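Titin (Homo sapiens, PDB 5JDD) probably serves as an elastic, load-bearing element of the muscle sarcomere, this I-band fragment being a tandem of three immunoglobulin I-set domains. Local coordinates at residues 6-11 against 24-29; 28-33 against 53-58; 35-40 against 74-79; 12-17 against 85-90; 19-24 against 63-68. One frame throughout, in Å; residues are numbered along the deposited sequence.

Contact 1 of 5, residues 6-11 against 24-29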
# COMPACT_ATOMS: atom_id res chain seq x y z
N ILE A 6 -30.60 36.96 -21.71
CA ILE A 6 -29.95 35.71 -21.35
C ILE A 6 -31.03 34.66 -21.10
O ILE A 6 -31.99 34.89 -20.35
CB ILE A 6 -29.00 35.86 -20.13
CG1 ILE A 6 -27.80 36.73 -20.51
CG2 ILE A 6 -28.53 34.50 -19.63
CD1 ILE A 6 -26.89 37.06 -19.35
N ILE A 7 -30.89 33.52 -21.76
CA ILE A 7 -31.90 32.46 -21.75
C ILE A 7 -31.50 31.33 -20.82
O ILE A 7 -32.28 30.90 -19.97
CB ILE A 7 -32.15 31.93 -23.17
CG1 ILE A 7 -32.74 33.03 -24.05
CG2 ILE A 7 -33.03 30.67 -23.16
CD1 ILE A 7 -34.11 33.54 -23.58
N LYS A 8 -30.27 30.84 -20.98
CA LYS A 8 -29.74 29.81 -20.10
C LYS A 8 -28.41 30.27 -19.50
O LYS A 8 -27.50 30.66 -20.23
CB LYS A 8 -29.58 28.49 -20.86
CG LYS A 8 -28.85 27.40 -20.09
CD LYS A 8 -27.41 27.28 -20.57
CE LYS A 8 -26.52 26.70 -19.49
NZ LYS A 8 -27.26 25.74 -18.63
N LYS A 9 -28.32 30.24 -18.17
CA LYS A 9 -27.15 30.76 -17.46
C LYS A 9 -26.15 29.64 -17.16
O LYS A 9 -26.54 28.48 -17.07
CB LYS A 9 -27.59 31.44 -16.16
CG LYS A 9 -28.58 32.58 -16.38
CD LYS A 9 -28.65 33.53 -15.19
CE LYS A 9 -29.80 33.21 -14.24
NZ LYS A 9 -29.46 32.12 -13.29
N PRO A 10 -24.86 29.99 -17.01
CA PRO A 10 -23.86 28.97 -16.69
C PRO A 10 -24.07 28.36 -15.31
O PRO A 10 -24.65 29.00 -14.42
CB PRO A 10 -22.53 29.74 -16.75
CG PRO A 10 -22.89 31.15 -16.57
CD PRO A 10 -24.24 31.30 -17.23
N LYS A 11 -23.62 27.12 -15.16
CA LYS A 11 -23.78 26.37 -13.92
C LYS A 11 -22.43 26.03 -13.32
O LYS A 11 -21.43 25.91 -14.04
CB LYS A 11 -24.53 25.07 -14.19
CG LYS A 11 -25.95 25.24 -14.73
CD LYS A 11 -26.66 23.89 -14.74
CE LYS A 11 -28.01 23.97 -15.42
NZ LYS A 11 -28.73 22.66 -15.31
N GLU A 24 -21.29 27.51 -20.03
CA GLU A 24 -22.10 27.82 -21.20
C GLU A 24 -23.15 28.86 -20.87
O GLU A 24 -23.84 28.74 -19.86
CB GLU A 24 -22.79 26.54 -21.68
CG GLU A 24 -23.48 26.66 -23.01
CD GLU A 24 -23.69 25.31 -23.66
OE1 GLU A 24 -22.71 24.75 -24.19
OE2 GLU A 24 -24.82 24.80 -23.61
N VAL A 25 -23.28 29.87 -21.73
CA VAL A 25 -24.40 30.81 -21.63
C VAL A 25 -25.13 30.84 -22.96
O VAL A 25 -24.49 30.80 -24.02
CB VAL A 25 -23.93 32.22 -21.18
CG1 VAL A 25 -22.92 32.80 -22.16
CG2 VAL A 25 -25.11 33.18 -21.01
N SER A 26 -26.46 30.84 -22.93
CA SER A 26 -27.22 30.98 -24.17
C SER A 26 -28.08 32.22 -24.13
O SER A 26 -28.57 32.63 -23.06
CB SER A 26 -28.06 29.73 -24.47
OG SER A 26 -29.33 29.81 -23.84
N VAL A 27 -28.25 32.83 -25.29
CA VAL A 27 -28.97 34.09 -25.39
C VAL A 27 -30.10 34.00 -26.40
O VAL A 27 -30.29 32.97 -27.06
CB VAL A 27 -28.01 35.26 -25.72
CG1 VAL A 27 -27.02 35.46 -24.59
CG2 VAL A 27 -27.25 35.01 -27.03
N SER A 28 -30.86 35.08 -26.54
CA SER A 28 -32.06 35.07 -27.36
C SER A 28 -31.78 35.34 -28.84
O SER A 28 -32.63 35.06 -29.69
CB SER A 28 -33.05 36.11 -26.85
OG SER A 28 -32.43 37.38 -26.75
N HIS A 29 -30.61 35.90 -29.13
CA HIS A 29 -30.29 36.34 -30.48
C HIS A 29 -29.00 35.74 -30.99
O HIS A 29 -28.10 35.42 -30.21
CB HIS A 29 -30.17 37.87 -30.54
CG HIS A 29 -31.47 38.59 -30.41
ND1 HIS A 29 -32.21 38.58 -29.25
CD2 HIS A 29 -32.16 39.35 -31.29
CE1 HIS A 29 -33.31 39.30 -29.42
NE2 HIS A 29 -33.30 39.78 -30.65

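Contact 2 of 5, residues 28-33 against 53-58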
# COMPACT_ATOMS: atom_id res chain seq x y z
N SER A 28 -30.86 35.08 -26.54
CA SER A 28 -32.06 35.07 -27.36
C SER A 28 -31.78 35.34 -28.84
O SER A 28 -32.63 35.06 -29.69
CB SER A 28 -33.05 36.11 -26.85
OG SER A 28 -32.43 37.38 -26.75
N HIS A 29 -30.61 35.90 -29.13
CA HIS A 29 -30.29 36.34 -30.48
C HIS A 29 -29.00 35.74 -30.99
O HIS A 29 -28.10 35.42 -30.21
CB HIS A 29 -30.17 37.87 -30.54
CG HIS A 29 -31.47 38.59 -30.41
ND1 HIS A 29 -32.21 38.58 -29.25
CD2 HIS A 29 -32.16 39.35 -31.29
CE1 HIS A 29 -33.31 39.30 -29.42
NE2 HIS A 29 -33.30 39.78 -30.65
N ASP A 30 -28.91 35.58 -32.31
CA ASP A 30 -27.69 35.16 -32.98
C ASP A 30 -26.67 36.30 -32.98
O ASP A 30 -27.04 37.48 -32.90
CB ASP A 30 -28.02 34.76 -34.42
CG ASP A 30 -26.91 33.96 -35.08
OD1 ASP A 30 -25.80 33.88 -34.51
OD2 ASP A 30 -27.15 33.43 -36.18
N THR A 31 -25.39 35.96 -33.09
CA THR A 31 -24.30 36.93 -33.25
C THR A 31 -24.19 38.05 -32.20
O THR A 31 -23.83 39.18 -32.51
CB THR A 31 -24.29 37.56 -34.67
OG1 THR A 31 -25.35 37.00 -35.46
CG2 THR A 31 -22.97 37.28 -35.35
N VAL A 32 -24.51 37.72 -30.95
CA VAL A 32 -24.30 38.63 -29.83
C VAL A 32 -22.89 38.42 -29.30
O VAL A 32 -22.49 37.29 -29.03
CB VAL A 32 -25.29 38.32 -28.69
CG1 VAL A 32 -25.01 39.20 -27.49
CG2 VAL A 32 -26.72 38.50 -29.17
N PRO A 33 -22.10 39.51 -29.16
CA PRO A 33 -20.74 39.30 -28.65
C PRO A 33 -20.75 39.07 -27.14
O PRO A 33 -21.59 39.61 -26.43
CB PRO A 33 -20.03 40.61 -29.00
CG PRO A 33 -21.13 41.64 -29.07
CD PRO A 33 -22.36 40.90 -29.56
N SER A 53 -18.26 30.51 -29.86
CA SER A 53 -19.61 31.01 -30.06
C SER A 53 -20.25 30.27 -31.23
O SER A 53 -19.63 30.11 -32.29
CB SER A 53 -19.60 32.52 -30.33
OG SER A 53 -19.27 33.27 -29.16
N GLU A 54 -21.47 29.78 -31.04
CA GLU A 54 -22.20 29.10 -32.10
C GLU A 54 -23.64 29.57 -32.05
O GLU A 54 -24.43 29.11 -31.21
CB GLU A 54 -22.12 27.58 -31.92
CG GLU A 54 -22.25 26.78 -33.22
CD GLU A 54 -23.65 26.81 -33.82
OE1 GLU A 54 -23.84 27.48 -34.85
OE2 GLU A 54 -24.56 26.15 -33.26
N ARG A 55 -23.98 30.50 -32.94
CA ARG A 55 -25.30 31.12 -32.95
C ARG A 55 -25.65 31.69 -31.58
O ARG A 55 -25.00 32.63 -31.12
CB ARG A 55 -26.37 30.17 -33.51
CG ARG A 55 -26.31 30.08 -35.04
CD ARG A 55 -27.18 28.96 -35.59
NE ARG A 55 -26.73 27.65 -35.13
CZ ARG A 55 -27.40 26.52 -35.29
NH1 ARG A 55 -28.58 26.51 -35.91
NH2 ARG A 55 -26.90 25.38 -34.82
N LYS A 56 -26.64 31.10 -30.90
CA LYS A 56 -27.09 31.64 -29.62
C LYS A 56 -26.31 31.13 -28.41
O LYS A 56 -26.57 31.56 -27.28
CB LYS A 56 -28.57 31.34 -29.40
CG LYS A 56 -29.47 32.01 -30.42
CD LYS A 56 -30.94 31.65 -30.19
CE LYS A 56 -31.81 32.27 -31.26
NZ LYS A 56 -33.23 31.92 -31.05
N VAL A 57 -25.35 30.23 -28.63
CA VAL A 57 -24.70 29.52 -27.53
C VAL A 57 -23.23 29.89 -27.43
O VAL A 57 -22.49 29.83 -28.42
CB VAL A 57 -24.82 28.00 -27.70
CG1 VAL A 57 -24.17 27.27 -26.52
CG2 VAL A 57 -26.28 27.60 -27.82
N HIS A 58 -22.80 30.26 -26.23
CA HIS A 58 -21.44 30.71 -26.00
C HIS A 58 -20.80 29.87 -24.91
O HIS A 58 -21.33 29.78 -23.79
CB HIS A 58 -21.44 32.19 -25.63
CG HIS A 58 -22.15 33.03 -26.63
ND1 HIS A 58 -21.54 33.49 -27.78
CD2 HIS A 58 -23.44 33.45 -26.70
CE1 HIS A 58 -22.41 34.18 -28.50
NE2 HIS A 58 -23.57 34.17 -27.86
O HOH W 1 -25.38 35.02 -29.92

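Contact 3 of 5, residues 35-40 against 74-79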
# COMPACT_ATOMS: atom_id res chain seq x y z
N LYS A 35 -18.15 38.31 -23.46
CA LYS A 35 -16.85 38.30 -22.81
C LYS A 35 -16.92 37.41 -21.58
O LYS A 35 -17.97 37.28 -20.96
CB LYS A 35 -16.45 39.71 -22.37
CG LYS A 35 -16.07 40.63 -23.52
CD LYS A 35 -15.70 42.01 -23.00
CE LYS A 35 -15.23 42.91 -24.13
NZ LYS A 35 -14.87 44.28 -23.68
N TRP A 36 -15.79 36.79 -21.24
CA TRP A 36 -15.69 36.01 -20.00
C TRP A 36 -14.61 36.60 -19.11
O TRP A 36 -13.57 37.06 -19.60
CB TRP A 36 -15.35 34.56 -20.31
CG TRP A 36 -16.41 33.81 -21.04
CD1 TRP A 36 -16.59 33.76 -22.39
CD2 TRP A 36 -17.45 33.01 -20.46
NE1 TRP A 36 -17.66 32.95 -22.69
CE2 TRP A 36 -18.21 32.48 -21.53
CE3 TRP A 36 -17.79 32.67 -19.15
CZ2 TRP A 36 -19.30 31.63 -21.32
CZ3 TRP A 36 -18.88 31.82 -18.94
CH2 TRP A 36 -19.62 31.32 -20.03
N PHE A 37 -14.85 36.57 -17.80
CA PHE A 37 -13.91 37.08 -16.80
C PHE A 37 -13.61 36.09 -15.68
O PHE A 37 -14.49 35.34 -15.26
CB PHE A 37 -14.46 38.36 -16.17
CG PHE A 37 -14.55 39.52 -17.12
CD1 PHE A 37 -15.63 39.65 -17.98
CD2 PHE A 37 -13.56 40.50 -17.15
CE1 PHE A 37 -15.72 40.73 -18.86
CE2 PHE A 37 -13.64 41.58 -18.02
CZ PHE A 37 -14.72 41.69 -18.87
N HIS A 38 -12.37 36.11 -15.19
CA HIS A 38 -11.98 35.32 -14.02
C HIS A 38 -10.98 36.18 -13.27
O HIS A 38 -10.07 36.74 -13.89
CB HIS A 38 -11.37 34.00 -14.47
CG HIS A 38 -10.83 33.14 -13.36
ND1 HIS A 38 -11.63 32.58 -12.39
CD2 HIS A 38 -9.58 32.71 -13.11
CE1 HIS A 38 -10.89 31.86 -11.57
NE2 HIS A 38 -9.64 31.92 -11.98
N LYS A 39 -11.15 36.29 -11.96
CA LYS A 39 -10.31 37.16 -11.13
C LYS A 39 -10.21 38.58 -11.69
O LYS A 39 -9.13 39.18 -11.70
CB LYS A 39 -8.92 36.55 -10.93
CG LYS A 39 -8.94 35.25 -10.14
CD LYS A 39 -7.54 34.69 -9.95
CE LYS A 39 -7.59 33.25 -9.45
NZ LYS A 39 -6.28 32.54 -9.62
N SER A 40 -11.34 39.10 -12.16
CA SER A 40 -11.47 40.48 -12.67
C SER A 40 -10.66 40.79 -13.93
O SER A 40 -10.48 41.96 -14.28
CB SER A 40 -11.17 41.50 -11.56
OG SER A 40 -12.18 41.48 -10.57
N THR A 74 -17.35 34.80 -14.89
CA THR A 74 -18.46 35.66 -15.26
C THR A 74 -18.58 35.76 -16.78
O THR A 74 -17.59 36.01 -17.47
CB THR A 74 -18.27 37.08 -14.69
OG1 THR A 74 -18.07 37.00 -13.27
CG2 THR A 74 -19.47 37.97 -14.99
N ALA A 75 -19.80 35.56 -17.28
CA ALA A 75 -20.11 35.85 -18.67
C ALA A 75 -20.80 37.21 -18.73
O ALA A 75 -21.73 37.47 -17.97
CB ALA A 75 -21.00 34.79 -19.27
N VAL A 76 -20.33 38.07 -19.63
CA VAL A 76 -20.92 39.38 -19.82
C VAL A 76 -21.52 39.49 -21.21
O VAL A 76 -20.84 39.24 -22.21
CB VAL A 76 -19.89 40.51 -19.65
CG1 VAL A 76 -20.54 41.87 -19.84
CG2 VAL A 76 -19.24 40.43 -18.28
N VAL A 77 -22.81 39.83 -21.26
CA VAL A 77 -23.55 39.98 -22.50
C VAL A 77 -24.23 41.35 -22.45
O VAL A 77 -25.23 41.52 -21.75
CB VAL A 77 -24.64 38.90 -22.63
CG1 VAL A 77 -25.38 39.03 -23.95
CG2 VAL A 77 -24.03 37.50 -22.49
N GLY A 78 -23.69 42.32 -23.18
CA GLY A 78 -24.15 43.69 -23.03
C GLY A 78 -23.86 44.16 -21.61
O GLY A 78 -22.72 44.09 -21.15
N GLN A 79 -24.89 44.63 -20.91
CA GLN A 79 -24.74 44.98 -19.50
C GLN A 79 -25.22 43.84 -18.61
O GLN A 79 -25.19 43.95 -17.38
CB GLN A 79 -25.51 46.26 -19.17
CG GLN A 79 -25.07 47.48 -19.95
CD GLN A 79 -26.01 48.65 -19.78
OE1 GLN A 79 -26.74 48.72 -18.79
NE2 GLN A 79 -26.01 49.56 -20.74
O HOH W 2 -15.67 36.29 -12.23

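Contact 4 of 5, residues 12-17 against 85-90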
# COMPACT_ATOMS: atom_id res chain seq x y z
N ASP A 12 -22.40 25.87 -12.00
CA ASP A 12 -21.19 25.46 -11.32
C ASP A 12 -20.72 24.12 -11.88
O ASP A 12 -21.52 23.28 -12.28
CB ASP A 12 -21.45 25.24 -9.82
CG ASP A 12 -21.63 26.53 -9.04
OD1 ASP A 12 -21.52 27.64 -9.60
OD2 ASP A 12 -21.89 26.41 -7.82
N VAL A 13 -19.40 23.94 -11.88
CA VAL A 13 -18.77 22.68 -12.26
C VAL A 13 -17.87 22.23 -11.12
O VAL A 13 -17.11 23.03 -10.57
CB VAL A 13 -17.86 22.87 -13.48
CG1 VAL A 13 -17.14 21.56 -13.83
CG2 VAL A 13 -18.64 23.37 -14.66
N THR A 14 -17.95 20.94 -10.78
CA THR A 14 -16.99 20.32 -9.89
C THR A 14 -16.29 19.25 -10.70
O THR A 14 -16.95 18.39 -11.29
CB THR A 14 -17.68 19.69 -8.68
OG1 THR A 14 -18.29 20.72 -7.90
CG2 THR A 14 -16.68 18.94 -7.81
N ALA A 15 -14.96 19.29 -10.76
CA ALA A 15 -14.21 18.36 -11.58
C ALA A 15 -12.84 18.08 -10.99
O ALA A 15 -12.30 18.88 -10.22
CB ALA A 15 -14.06 18.90 -13.00
N LEU A 16 -12.28 16.94 -11.36
CA LEU A 16 -10.95 16.55 -10.94
C LEU A 16 -9.88 17.38 -11.63
O LEU A 16 -10.03 17.75 -12.80
CB LEU A 16 -10.72 15.07 -11.21
CG LEU A 16 -11.21 14.17 -10.07
CD1 LEU A 16 -11.43 12.74 -10.54
CD2 LEU A 16 -10.18 14.21 -8.95
N GLU A 17 -8.81 17.66 -10.91
CA GLU A 17 -7.63 18.28 -11.48
C GLU A 17 -7.25 17.55 -12.77
O GLU A 17 -7.37 16.31 -12.85
CB GLU A 17 -6.49 18.24 -10.46
CG GLU A 17 -5.22 18.94 -10.90
CD GLU A 17 -4.20 19.13 -9.78
OE1 GLU A 17 -4.46 18.69 -8.63
OE2 GLU A 17 -3.15 19.74 -10.06
N LYS A 85 -19.25 28.96 -10.67
CA LYS A 85 -17.97 28.63 -10.06
C LYS A 85 -17.43 27.29 -10.52
O LYS A 85 -18.20 26.36 -10.76
CB LYS A 85 -18.08 28.64 -8.54
CG LYS A 85 -18.31 30.02 -7.97
CD LYS A 85 -18.56 29.99 -6.47
CE LYS A 85 -18.73 31.41 -5.95
NZ LYS A 85 -19.08 31.40 -4.50
N LEU A 86 -16.11 27.22 -10.60
CA LEU A 86 -15.41 25.95 -10.78
C LEU A 86 -14.80 25.53 -9.45
O LEU A 86 -14.06 26.29 -8.83
CB LEU A 86 -14.29 26.11 -11.82
CG LEU A 86 -13.32 24.92 -11.97
CD1 LEU A 86 -14.02 23.67 -12.46
CD2 LEU A 86 -12.17 25.26 -12.90
N PHE A 87 -15.12 24.31 -9.02
CA PHE A 87 -14.47 23.70 -7.88
C PHE A 87 -13.58 22.59 -8.40
O PHE A 87 -14.05 21.71 -9.14
CB PHE A 87 -15.52 23.15 -6.91
CG PHE A 87 -16.38 24.21 -6.30
CD1 PHE A 87 -15.93 24.94 -5.22
CD2 PHE A 87 -17.64 24.48 -6.82
CE1 PHE A 87 -16.71 25.93 -4.64
CE2 PHE A 87 -18.44 25.47 -6.26
CZ PHE A 87 -17.96 26.20 -5.17
N VAL A 88 -12.31 22.63 -8.04
CA VAL A 88 -11.34 21.65 -8.51
C VAL A 88 -11.06 20.64 -7.41
O VAL A 88 -10.48 20.99 -6.38
CB VAL A 88 -10.02 22.32 -8.95
CG1 VAL A 88 -9.02 21.28 -9.46
CG2 VAL A 88 -10.28 23.38 -10.01
N GLU A 89 -11.48 19.39 -7.61
CA GLU A 89 -11.16 18.35 -6.64
C GLU A 89 -9.72 17.90 -6.89
O GLU A 89 -9.30 17.77 -8.04
CB GLU A 89 -12.15 17.18 -6.70
CG GLU A 89 -13.57 17.57 -6.25
CD GLU A 89 -14.49 16.39 -5.99
OE1 GLU A 89 -14.09 15.23 -6.22
OE2 GLU A 89 -15.64 16.63 -5.55
N THR A 90 -8.96 17.71 -5.82
CA THR A 90 -7.61 17.20 -5.95
C THR A 90 -7.53 15.84 -5.29
O THR A 90 -8.29 15.55 -4.36
CB THR A 90 -6.59 18.14 -5.28
OG1 THR A 90 -6.86 18.20 -3.87
CG2 THR A 90 -6.67 19.53 -5.88

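Contact 5 of 5, residues 19-24 against 63-68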
# COMPACT_ATOMS: atom_id res chain seq x y z
N ALA A 19 -8.86 17.67 -15.58
CA ALA A 19 -10.02 17.51 -16.45
C ALA A 19 -10.17 18.69 -17.39
O ALA A 19 -9.60 19.77 -17.17
CB ALA A 19 -11.30 17.34 -15.64
N THR A 20 -10.96 18.49 -18.44
CA THR A 20 -11.39 19.59 -19.29
C THR A 20 -12.87 19.83 -19.02
O THR A 20 -13.67 18.89 -19.05
CB THR A 20 -11.17 19.26 -20.77
OG1 THR A 20 -9.76 19.21 -21.02
CG2 THR A 20 -11.81 20.33 -21.66
N VAL A 21 -13.23 21.08 -18.75
CA VAL A 21 -14.59 21.44 -18.35
C VAL A 21 -15.07 22.63 -19.17
O VAL A 21 -14.28 23.26 -19.89
CB VAL A 21 -14.67 21.80 -16.86
CG1 VAL A 21 -14.18 20.64 -16.01
CG2 VAL A 21 -13.86 23.07 -16.56
N ALA A 22 -16.35 22.95 -19.07
CA ALA A 22 -16.89 24.10 -19.80
C ALA A 22 -17.97 24.83 -19.04
O ALA A 22 -18.68 24.24 -18.22
CB ALA A 22 -17.43 23.66 -21.16
N PHE A 23 -18.09 26.12 -19.31
CA PHE A 23 -19.23 26.91 -18.87
C PHE A 23 -19.97 27.35 -20.13
O PHE A 23 -19.35 27.54 -21.18
CB PHE A 23 -18.77 28.15 -18.11
CG PHE A 23 -18.14 27.85 -16.78
CD1 PHE A 23 -18.94 27.56 -15.68
CD2 PHE A 23 -16.76 27.87 -16.61
CE1 PHE A 23 -18.38 27.27 -14.44
CE2 PHE A 23 -16.19 27.60 -15.37
CZ PHE A 23 -17.00 27.30 -14.28
N GLU A 24 -21.29 27.51 -20.03
CA GLU A 24 -22.10 27.82 -21.20
C GLU A 24 -23.15 28.86 -20.87
O GLU A 24 -23.84 28.74 -19.86
CB GLU A 24 -22.79 26.54 -21.68
CG GLU A 24 -23.48 26.66 -23.01
CD GLU A 24 -23.69 25.31 -23.66
OE1 GLU A 24 -22.71 24.75 -24.19
OE2 GLU A 24 -24.82 24.80 -23.61
N GLN A 63 -9.14 23.72 -20.40
CA GLN A 63 -8.47 22.45 -20.65
C GLN A 63 -7.42 22.18 -19.58
O GLN A 63 -6.73 23.10 -19.14
CB GLN A 63 -7.87 22.45 -22.05
CG GLN A 63 -8.93 22.68 -23.13
CD GLN A 63 -8.35 23.00 -24.49
OE1 GLN A 63 -8.76 22.43 -25.50
NE2 GLN A 63 -7.40 23.92 -24.53
N ASN A 64 -7.34 20.92 -19.15
CA ASN A 64 -6.30 20.47 -18.21
C ASN A 64 -6.25 21.33 -16.96
O ASN A 64 -5.22 21.91 -16.63
CB ASN A 64 -4.93 20.43 -18.91
CG ASN A 64 -3.87 19.67 -18.11
OD1 ASN A 64 -4.18 18.99 -17.13
ND2 ASN A 64 -2.62 19.80 -18.53
N ILE A 65 -7.38 21.42 -16.25
CA ILE A 65 -7.51 22.39 -15.16
C ILE A 65 -6.55 22.14 -14.01
O ILE A 65 -6.18 21.00 -13.69
CB ILE A 65 -8.94 22.49 -14.61
CG1 ILE A 65 -9.41 21.15 -14.04
CG2 ILE A 65 -9.91 23.00 -15.68
CD1 ILE A 65 -10.85 21.20 -13.54
N SER A 66 -6.12 23.25 -13.41
CA SER A 66 -5.28 23.20 -12.23
C SER A 66 -6.01 23.86 -11.07
O SER A 66 -7.02 24.54 -11.27
CB SER A 66 -3.94 23.91 -12.48
OG SER A 66 -4.15 25.28 -12.75
N PRO A 67 -5.54 23.63 -9.84
CA PRO A 67 -6.21 24.27 -8.72
C PRO A 67 -6.29 25.80 -8.86
O PRO A 67 -7.24 26.41 -8.35
CB PRO A 67 -5.34 23.88 -7.52
CG PRO A 67 -4.80 22.53 -7.91
CD PRO A 67 -4.55 22.62 -9.39
N SER A 68 -5.34 26.41 -9.55
CA SER A 68 -5.37 27.87 -9.75
C SER A 68 -6.55 28.33 -10.62
O SER A 68 -6.89 29.52 -10.63
CB SER A 68 -4.05 28.37 -10.32
OG SER A 68 -3.80 27.84 -11.61
O HOH W 3 -7.86 18.03 -19.82

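Contact 1 of 5, residues 6-11 against 24-29
The hydroxyl of S26 makes a small knob that lodges between I7 and K8: its OG lies 3.3 Å from K8 CB and 3.6 Å from I7 CB. It can do so because chi1 of 87° sets OG between the backbone N and the carbonyl carbon, from where it also takes a weak bond from K8 N. The backbone oxygen of the same residue, S26 O, is gripped twice, by I7 N at 2.8 Å and by K8 N at 3.2 Å, the two N-H groups arriving from the same face of the carbonyl plane. This is a classic beta bulge, with I7 and K8 together facing S26; it interrupts the antiparallel pairing of strand 6-8 with strand 21-27 at the edge of the immunoglobulin sandwich. S26 N returns a bond to K8 O at 2.9 Å. On the side facing the other sheet, I6 and V25 cross at about a right angle, the CG2 methyls meeting at 3.9 Å, while P10 lays its ring beside V25 with its CD against V25 CB. The same proline ring rides against E24 O, which K8, bent at chi2, also reaches with CE, 3.4 Å away. I7 CG1 leans over the peptide joining V27 to S28. Strand 80-89 covers the inner face, where C82 touches both P10 and V25.

Contact 2 of 5, residues 28-33 against 53-58
The backbones of D30 and R55 approach to 4.7 Å between CA atoms where a loop passes the type II' turn E54-V57, and no clear direct hydrogen bond joins the two segments. Water 1 does the joining instead: it donates to H29 O and to R55 O, the latter at 2.7 Å, accepts from V32 N, and meets H58 NE2 at 2.9 Å. Four partners thus fix one water between loop, turn and ring. H58 is held from its other nitrogen as well, since S53 OG lies in the ring plane at the edge, 2.7 Å from H58 ND1, which limits rotation of the imidazole; its CE1 stands 3.2 Å from V32 O. The turn closes the hairpin of strands 49-54 and 57-62, and the loop 28-33 leads from strand 21-27 to strand 35-38, so the contact lies at one end of the immunoglobulin sandwich. In the conformer described, one of two, D30 lays its carboxylate along the backbone and stem of R55, OD1 being 3.2 Å from R55 CA; chi1 of D30, -164°, sets its CG anti to its own N. The guanidinium turns elsewhere: R55 grips E54 side-on, NE to OE1 at 2.9 Å and NH2 to OE2, a salt bridge within the turn. K56, extended beyond CG, runs along the loop past H29 O and brings CE to 3.3 Å from S28 O.

Contact 3 of 5, residues 35-40 against 74-79
W36 lays its indole over A75 in the immunoglobulin core, where antiparallel strands 35-38 and 71-77 pair at the middle of the five-stranded sheet. The methyl A75 CB sits 3.7 Å from the centroid of the six-membered ring and 14° off its normal, a CH-pi contact over one face. Chi1 of -66°, with CG anti to the carbonyl carbon, and chi2 of 87° carry the indole across to the neighbouring strand. The opposite side of the sheet bears F37, T74 and V76. There the F37 ring meets V76 CG2 obliquely, the nearest ring atom being CE1 at 3.6 Å, and T74 O comes to the ring's edge. Backbone bonds set the register that places these groups: K35 and V76 bond reciprocally, as do F37 and T74, the shortest being V76 N to K35 O and F37 N to T74 O, both 2.8 Å. W36 and A75 form the non-hydrogen-bonded pair between them, which brings their CA atoms to 4.6 Å. In the next shell, F23 and V25 of strand 21-27 pack on W36, V25 touching A75 too, so the indole bridges the two sheets. C82 of strand 80-89 also packs on A75. On the outer side the T74 hydroxyl is hydrogen-bonded to K83 NZ, and water 2 lies 2.7 Å from T74 OG1.

Contact 4 of 5, residues 12-17 against 85-90
D12 begins the pairing with its side chain: D12 OD1 accepts K85 N at 2.8 Å, the N-H coming from above the carboxylate plane (45° out of it). Main-chain bonds then alternate along two parallel strands, from V13 N to K85 O, F87 N to V13 O, A15 N to F87 O, E89 N to A15 O and E17 N to E89 O. CA-H...O contacts fill the gaps, such as T14 CA to F87 O at 3.3 Å. Apolar contact is small and lies inward, where V13 CG1 meets L86 CD1 at 4.0 Å. On the outward face the mixture is polar and apolar: T14 turns CG2 to E89 OE2 (3.4 Å) and OG1 to F87 CB, while D12 OD2 reaches the edge of the F87 ring near its plane. At the far end E17 OE1 stands 3.6 Å from T90 CG2. The other carboxylate oxygen of E89, OE1, bonds to H116 of the following Ig domain. Strand 13-16 is an outermost strand of the five-stranded sheet, with strand 80-89 as its parallel neighbour; V21 and F23 of strand 21-27 face the pair from the other sheet.

Contact 5 of 5, residues 19-24 against 63-68
I65 folds its side chain around the carbonyl of A19. Its CB stands 3.8 Å from A19 O. CG1, placed between the backbone N and the carbonyl carbon (chi1 61°), presses nearer the same oxygen, at 3.4 Å. The branch methyl CG2 lies 3.6 Å from A19 O and also meets V21 CG2, 4.0 Å away. At the tip, CD1 runs on to V21 CG1, and the two side chains cross at about a right angle. The oxygen is also claimed by the backbone, I65 N donating to A19 O at 2.9 Å in a nearly straight bond (171° at the hydrogen). The contact binds the start of strand 21-27 to the loop that follows strand 57-62, the neighbouring strand in the four-stranded sheet of the immunoglobulin sandwich. A15 of strand 13-16 adds to the apolar patch by touching I65. Toward the surface, T20 and Q63 lie side by side, pointing the same way, with T20 CG2 4.0 Å from Q63 CG; the amide of Q63 continues to R50, its OE1 bonded to NH1. A water beside T20 OG1, at a doubtfully short 2.5 Å, takes a weak bond from N64 N, while the side chain of N64 turns to N18.

Overall arrangement
All five contacts lie in the first of the three immunoglobulin domains. Contact 1 lies in the sheet of strands 21-27 and 57-62, and contacts 2 and 5 tie loops to its strands; contacts 3 and 4 belong to the facing sheet. Contacts 1 and 3 are partly buried and meet across the core, V25 packing on W36 and A75. Contacts 2, 4 and 5 are nearer the surface. Their chemistry differs accordingly: regular strand pairing, antiparallel in 3 and parallel in 4, a bulge in 1, water bridging in 2, and a single direct hydrogen bond with apolar packing in 5. Contacts 4 and 5 touch through A15 and V21, at the end nearer the next domain, about 26 and 22 Å from contact 2 between centres.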